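Local coordinates for magnesium transporter MgtE (Enterococcus faecalis, PDB 2OUX), which probably transports magnesium ions across the cell membrane as a homodimer, its cytosolic part binding several magnesium ions, at residues Q220-A234 / V248-E260. Sequence-based numbering, arbitrary orientation.
Sequences QEDVAQTIRDYDFLA and VTVDDIIDVIDDE. With MG (magnesium ion), chain C; MG (magnesium ion), chain F.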
loop_
_atom_site.group_PDB
_atom_site.type_symbol
_atom_site.label_atom_id
_atom_site.label_comp_id
_atom_site.label_asym_id
_atom_site.label_seq_id
_atom_site.Cartn_x
_atom_site.Cartn_y
_atom_site.Cartn_z
ATOM N N GLN A 220 -0.109 15.404 11.149
ATOM C CA GLN A 220 0.435 14.198 10.541
ATOM C C GLN A 220 0.392 12.981 11.462
ATOM O O GLN A 220 0.088 11.880 11.018
ATOM C CB GLN A 220 1.866 14.438 10.039
ATOM C CG GLN A 220 2.901 14.791 11.105
ATOM C CD GLN A 220 4.259 15.090 10.496
ATOM O OE1 GLN A 220 4.337 15.639 9.402
ATOM N NE2 GLN A 220 5.330 14.749 11.203
ATOM N N GLU A 221 0.682 13.156 12.743
ATOM C CA GLU A 221 0.642 12.006 13.641
ATOM C C GLU A 221 -0.748 11.370 13.673
ATOM O O GLU A 221 -0.878 10.146 13.758
ATOM C CB GLU A 221 1.082 12.396 15.064
ATOM C CG GLU A 221 2.609 12.340 15.268
ATOM C CD GLU A 221 3.045 12.366 16.741
ATOM O OE1 GLU A 221 2.843 13.403 17.415
ATOM O OE2 GLU A 221 3.595 11.346 17.220
ATOM N N ASP A 222 -1.788 12.197 13.602
ATOM C CA ASP A 222 -3.150 11.676 13.617
ATOM C C ASP A 222 -3.412 10.958 12.303
ATOM O O ASP A 222 -4.054 9.906 12.273
ATOM C CB ASP A 222 -4.175 12.802 13.815
ATOM C CG ASP A 222 -4.054 13.468 15.176
ATOM O OD1 ASP A 222 -3.780 12.755 16.168
ATOM O OD2 ASP A 222 -4.241 14.701 15.256
ATOM N N VAL A 223 -2.900 11.532 11.220
ATOM C CA VAL A 223 -3.062 10.939 9.907
ATOM C C VAL A 223 -2.392 9.577 9.915
ATOM O O VAL A 223 -2.974 8.588 9.486
ATOM C CB VAL A 223 -2.437 11.829 8.830
ATOM C CG1 VAL A 223 -2.413 11.111 7.481
ATOM C CG2 VAL A 223 -3.242 13.112 8.727
ATOM N N ALA A 224 -1.169 9.532 10.425
ATOM C CA ALA A 224 -0.417 8.290 10.506
ATOM C C ALA A 224 -1.196 7.250 11.308
ATOM O O ALA A 224 -1.200 6.067 10.960
ATOM C CB ALA A 224 0.924 8.551 11.160
ATOM N N GLN A 225 -1.858 7.690 12.378
ATOM C CA GLN A 225 -2.612 6.766 13.223
ATOM C C GLN A 225 -3.776 6.146 12.452
ATOM O O GLN A 225 -4.090 4.966 12.623
ATOM C CB GLN A 225 -3.136 7.483 14.478
ATOM C CG GLN A 225 -3.766 6.546 15.512
ATOM C CD GLN A 225 -2.802 5.465 15.969
ATOM O OE1 GLN A 225 -1.627 5.734 16.210
ATOM N NE2 GLN A 225 -3.297 4.242 16.102
ATOM N N THR A 226 -4.415 6.949 11.606
ATOM C CA THR A 226 -5.527 6.471 10.801
ATOM C C THR A 226 -5.024 5.399 9.838
ATOM O O THR A 226 -5.667 4.368 9.638
ATOM C CB THR A 226 -6.175 7.640 9.998
ATOM O OG1 THR A 226 -6.832 8.536 10.903
ATOM C CG2 THR A 226 -7.204 7.117 8.985
ATOM N N ILE A 227 -3.855 5.637 9.255
ATOM C CA ILE A 227 -3.281 4.700 8.300
ATOM C C ILE A 227 -2.903 3.414 9.011
ATOM O O ILE A 227 -3.019 2.316 8.465
ATOM C CB ILE A 227 -2.020 5.297 7.614
ATOM C CG1 ILE A 227 -2.423 6.401 6.631
ATOM C CG2 ILE A 227 -1.302 4.206 6.836
ATOM C CD1 ILE A 227 -3.538 7.296 7.136
ATOM N N ARG A 228 -2.442 3.575 10.243
ATOM C CA ARG A 228 -2.014 2.469 11.084
ATOM C C ARG A 228 -3.224 1.631 11.478
ATOM O O ARG A 228 -3.216 0.420 11.358
ATOM C CB ARG A 228 -1.317 3.040 12.325
ATOM C CG ARG A 228 -0.455 2.070 13.116
ATOM C CD ARG A 228 0.850 2.754 13.544
ATOM N NE ARG A 228 0.625 4.135 13.961
ATOM C CZ ARG A 228 1.586 4.999 14.270
ATOM N NH1 ARG A 228 2.859 4.629 14.211
ATOM N NH2 ARG A 228 1.272 6.238 14.643
ATOM N N ASP A 229 -4.284 2.284 11.933
ATOM C CA ASP A 229 -5.490 1.562 12.341
ATOM C C ASP A 229 -6.259 0.883 11.211
ATOM O O ASP A 229 -6.641 -0.272 11.329
ATOM C CB ASP A 229 -6.446 2.505 13.066
ATOM C CG ASP A 229 -5.911 2.960 14.404
ATOM O OD1 ASP A 229 -5.185 2.171 15.049
ATOM O OD2 ASP A 229 -6.232 4.095 14.814
ATOM N N TYR A 230 -6.498 1.606 10.123
ATOM C CA TYR A 230 -7.267 1.058 9.004
ATOM C C TYR A 230 -6.464 0.273 7.974
ATOM O O TYR A 230 -7.027 -0.261 7.028
ATOM C CB TYR A 230 -8.033 2.187 8.305
ATOM C CG TYR A 230 -9.127 2.783 9.161
ATOM C CD1 TYR A 230 -10.448 2.331 9.068
ATOM C CD2 TYR A 230 -8.836 3.766 10.101
ATOM C CE1 TYR A 230 -11.444 2.853 9.896
ATOM C CE2 TYR A 230 -9.820 4.287 10.926
ATOM C CZ TYR A 230 -11.118 3.830 10.822
ATOM O OH TYR A 230 -12.076 4.365 11.653
ATOM N N ASP A 231 -5.149 0.200 8.164
ATOM C CA ASP A 231 -4.282 -0.516 7.227
ATOM C C ASP A 231 -4.527 -0.069 5.774
ATOM O O ASP A 231 -4.613 -0.897 4.868
ATOM C CB ASP A 231 -4.505 -2.029 7.358
ATOM C CG ASP A 231 -4.214 -2.543 8.764
ATOM O OD1 ASP A 231 -3.302 -1.999 9.400
ATOM O OD2 ASP A 231 -4.878 -3.492 9.230
ATOM N N PHE A 232 -4.657 1.239 5.560
ATOM C CA PHE A 232 -4.885 1.781 4.221
ATOM C C PHE A 232 -3.553 2.122 3.561
ATOM O O PHE A 232 -2.586 2.459 4.252
ATOM C CB PHE A 232 -5.689 3.075 4.274
ATOM C CG PHE A 232 -7.121 2.906 4.668
ATOM C CD1 PHE A 232 -7.833 1.771 4.315
ATOM C CD2 PHE A 232 -7.793 3.944 5.307
ATOM C CE1 PHE A 232 -9.198 1.677 4.584
ATOM C CE2 PHE A 232 -9.154 3.854 5.573
ATOM C CZ PHE A 232 -9.854 2.719 5.210
ATOM N N LEU A 233 -3.508 2.055 2.231
ATOM C CA LEU A 233 -2.289 2.393 1.503
ATOM C C LEU A 233 -2.380 3.864 1.109
ATOM O O LEU A 233 -1.434 4.447 0.586
ATOM C CB LEU A 233 -2.131 1.489 0.277
ATOM C CG LEU A 233 -3.266 1.467 -0.749
ATOM C CD1 LEU A 233 -3.097 2.627 -1.736
ATOM C CD2 LEU A 233 -3.236 0.134 -1.492
ATOM N N ALA A 234 -3.537 4.460 1.376
ATOM C CA ALA A 234 -3.761 5.873 1.093
ATOM C C ALA A 234 -5.022 6.343 1.812
ATOM O O ALA A 234 -5.881 5.532 2.163
ATOM C CB ALA A 234 -3.894 6.110 -0.415
ATOM N N VAL A 248 -2.927 11.106 1.106
ATOM C CA VAL A 248 -1.680 10.905 1.823
ATOM C C VAL A 248 -1.436 9.405 1.694
ATOM O O VAL A 248 -2.286 8.604 2.072
ATOM C CB VAL A 248 -1.827 11.306 3.305
ATOM C CG1 VAL A 248 -0.650 10.833 4.091
ATOM C CG2 VAL A 248 -1.949 12.807 3.418
ATOM N N THR A 249 -0.276 9.037 1.162
ATOM C CA THR A 249 0.070 7.644 0.934
ATOM C C THR A 249 0.896 7.000 2.037
ATOM O O THR A 249 1.654 7.672 2.723
ATOM C CB THR A 249 0.802 7.509 -0.410
ATOM O OG1 THR A 249 1.954 8.363 -0.417
ATOM C CG2 THR A 249 -0.119 7.929 -1.537
ATOM N N VAL A 250 0.762 5.683 2.184
ATOM C CA VAL A 250 1.474 4.972 3.234
ATOM C C VAL A 250 2.992 5.104 3.187
ATOM O O VAL A 250 3.647 5.075 4.224
ATOM C CB VAL A 250 1.112 3.463 3.258
ATOM C CG1 VAL A 250 1.684 2.742 2.032
ATOM C CG2 VAL A 250 1.627 2.836 4.528
ATOM N N ASP A 251 3.563 5.236 1.996
ATOM C CA ASP A 251 5.016 5.354 1.905
ATOM C C ASP A 251 5.523 6.637 2.557
ATOM O O ASP A 251 6.594 6.641 3.166
ATOM C CB ASP A 251 5.484 5.291 0.451
ATOM C CG ASP A 251 4.829 6.334 -0.411
ATOM O OD1 ASP A 251 5.573 7.092 -1.073
ATOM O OD2 ASP A 251 3.575 6.392 -0.432
ATOM N N ASP A 252 4.761 7.721 2.430
ATOM C CA ASP A 252 5.158 8.980 3.050
ATOM C C ASP A 252 4.877 8.950 4.554
ATOM O O ASP A 252 5.616 9.534 5.346
ATOM C CB ASP A 252 4.418 10.153 2.425
ATOM C CG ASP A 252 4.840 10.414 1.000
ATOM O OD1 ASP A 252 6.018 10.161 0.631
ATOM O OD2 ASP A 252 3.977 10.896 0.257
ATOM N N ILE A 253 3.813 8.257 4.946
ATOM C CA ILE A 253 3.480 8.155 6.357
ATOM C C ILE A 253 4.592 7.433 7.089
ATOM O O ILE A 253 4.883 7.732 8.242
ATOM C CB ILE A 253 2.134 7.417 6.556
ATOM C CG1 ILE A 253 1.003 8.426 6.397
ATOM C CG2 ILE A 253 2.054 6.746 7.932
ATOM C CD1 ILE A 253 0.009 8.023 5.298
ATOM N N ILE A 254 5.220 6.475 6.423
ATOM C CA ILE A 254 6.304 5.773 7.067
ATOM C C ILE A 254 7.427 6.760 7.385
ATOM O O ILE A 254 8.023 6.693 8.462
ATOM C CB ILE A 254 6.824 4.613 6.194
ATOM C CG1 ILE A 254 5.837 3.433 6.285
ATOM C CG2 ILE A 254 8.221 4.201 6.660
ATOM C CD1 ILE A 254 6.075 2.306 5.314
ATOM N N ASP A 255 7.705 7.684 6.464
ATOM C CA ASP A 255 8.760 8.671 6.699
ATOM C C ASP A 255 8.345 9.570 7.855
ATOM O O ASP A 255 9.160 9.938 8.694
ATOM C CB ASP A 255 9.016 9.533 5.458
ATOM C CG ASP A 255 9.694 8.766 4.332
ATOM O OD1 ASP A 255 10.304 7.709 4.588
ATOM O OD2 ASP A 255 9.625 9.233 3.183
ATOM N N VAL A 256 7.070 9.933 7.882
ATOM C CA VAL A 256 6.550 10.756 8.954
ATOM C C VAL A 256 6.766 10.014 10.271
ATOM O O VAL A 256 7.273 10.585 11.235
ATOM C CB VAL A 256 5.054 11.032 8.751
ATOM C CG1 VAL A 256 4.442 11.596 10.026
ATOM C CG2 VAL A 256 4.876 12.008 7.609
ATOM N N ILE A 257 6.391 8.738 10.301
ATOM C CA ILE A 257 6.558 7.922 11.504
ATOM C C ILE A 257 8.034 7.870 11.899
ATOM O O ILE A 257 8.372 7.919 13.084
ATOM C CB ILE A 257 6.043 6.469 11.298
ATOM C CG1 ILE A 257 4.519 6.462 11.152
ATOM C CG2 ILE A 257 6.445 5.591 12.485
ATOM C CD1 ILE A 257 3.954 5.149 10.666
ATOM N N ASP A 258 8.913 7.761 10.907
ATOM C CA ASP A 258 10.340 7.709 11.184
ATOM C C ASP A 258 10.781 9.009 11.851
ATOM O O ASP A 258 11.607 8.997 12.769
ATOM C CB ASP A 258 11.149 7.489 9.898
ATOM C CG ASP A 258 11.178 6.030 9.460
ATOM O OD1 ASP A 258 11.127 5.145 10.337
ATOM O OD2 ASP A 258 11.269 5.763 8.241
ATOM N N ASP A 259 10.224 10.124 11.392
ATOM C CA ASP A 259 10.570 11.421 11.948
ATOM C C ASP A 259 10.078 11.586 13.384
ATOM O O ASP A 259 10.830 11.997 14.263
ATOM C CB ASP A 259 10.013 12.548 11.075
ATOM C CG ASP A 259 10.693 12.627 9.710
ATOM O OD1 ASP A 259 11.812 12.090 9.562
ATOM O OD2 ASP A 259 10.115 13.239 8.789
ATOM N N GLU A 260 8.817 11.264 13.628
ATOM C CA GLU A 260 8.265 11.388 14.969
ATOM C C GLU A 260 9.061 10.595 16.003
ATOM O O GLU A 260 9.256 11.047 17.139
ATOM C CB GLU A 260 6.812 10.932 14.973
ATOM C CG GLU A 260 5.875 11.883 14.252
ATOM C CD GLU A 260 5.869 13.278 14.869
ATOM O OE1 GLU A 260 6.220 13.400 16.066
ATOM O OE2 GLU A 260 5.498 14.247 14.165
HETATM MG MG MG C . -2.143 -1.264 11.077
HETATM MG MG MG F . 4.007 11.093 -1.905
HETATM O O HOH W 1 -4.052 -2.293 12.003
HETATM O O HOH W 2 -1.286 -1.052 13.144
HETATM O O HOH W 3 -0.284 -0.891 10.114
HETATM O O HOH W 4 -1.499 -3.258 11.227
HETATM O O HOH W 5 4.411 11.445 -4.162
#
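I227 and I253 meet end to end within the second CBS motif of the cytosolic part of MgtE, where helices 220-230 and 250-260 lie on the same small sheet and approach to 9.8 Å between axes, inclined at 124°. I253 CD1 lies 3.2 Å from I227 CG1 as modelled, a closeness that is doubtful because the end of I227 is not securely placed. The other branch of each isoleucine, CG2, lies anti to the backbone N and serves a different neighbour: that of I253 packs on A224 CB, that of I227 on V250 CG2. V223 CG1 extends this apolar layer to V248 CG1, 3.8 Å away, while I142 and V235 also pack against V248.

At the start of helix 220-230, facing E260, the contact turns polar. Q220 has CG between its backbone N and carbonyl carbon (chi1 63°) and is extended beyond, which lays the amide over V256 CG1 and brings NE2 to E260 OE2 (3.0 Å). This bond uses the anti side of a carboxylate turned almost perpendicular to the amide. The E221 carboxylate stacks nearly parallel on that of E260, with E221 OE2 3.5 Å from E260 OE1; this closeness of like charges probably raises the proton affinity of one of them or calls for a cation, and E260 is a magnesium ligand.

R228, bent at chi2 and chi3, brings NH1 against I257 CD1, and its guanidinium is salt-bridged to D258 of the second subunit, tying the contact to the dimer interface. Its carbonyl O and D231 OD1 bind one magnesium, completed by four waters; D252 OD2 binds another, shared with D99 of helix 98-107. Where the loop after helix 220-230 joins the sheet, A234 pairs with T249, and V250 N donates to L233 O (3.0 Å).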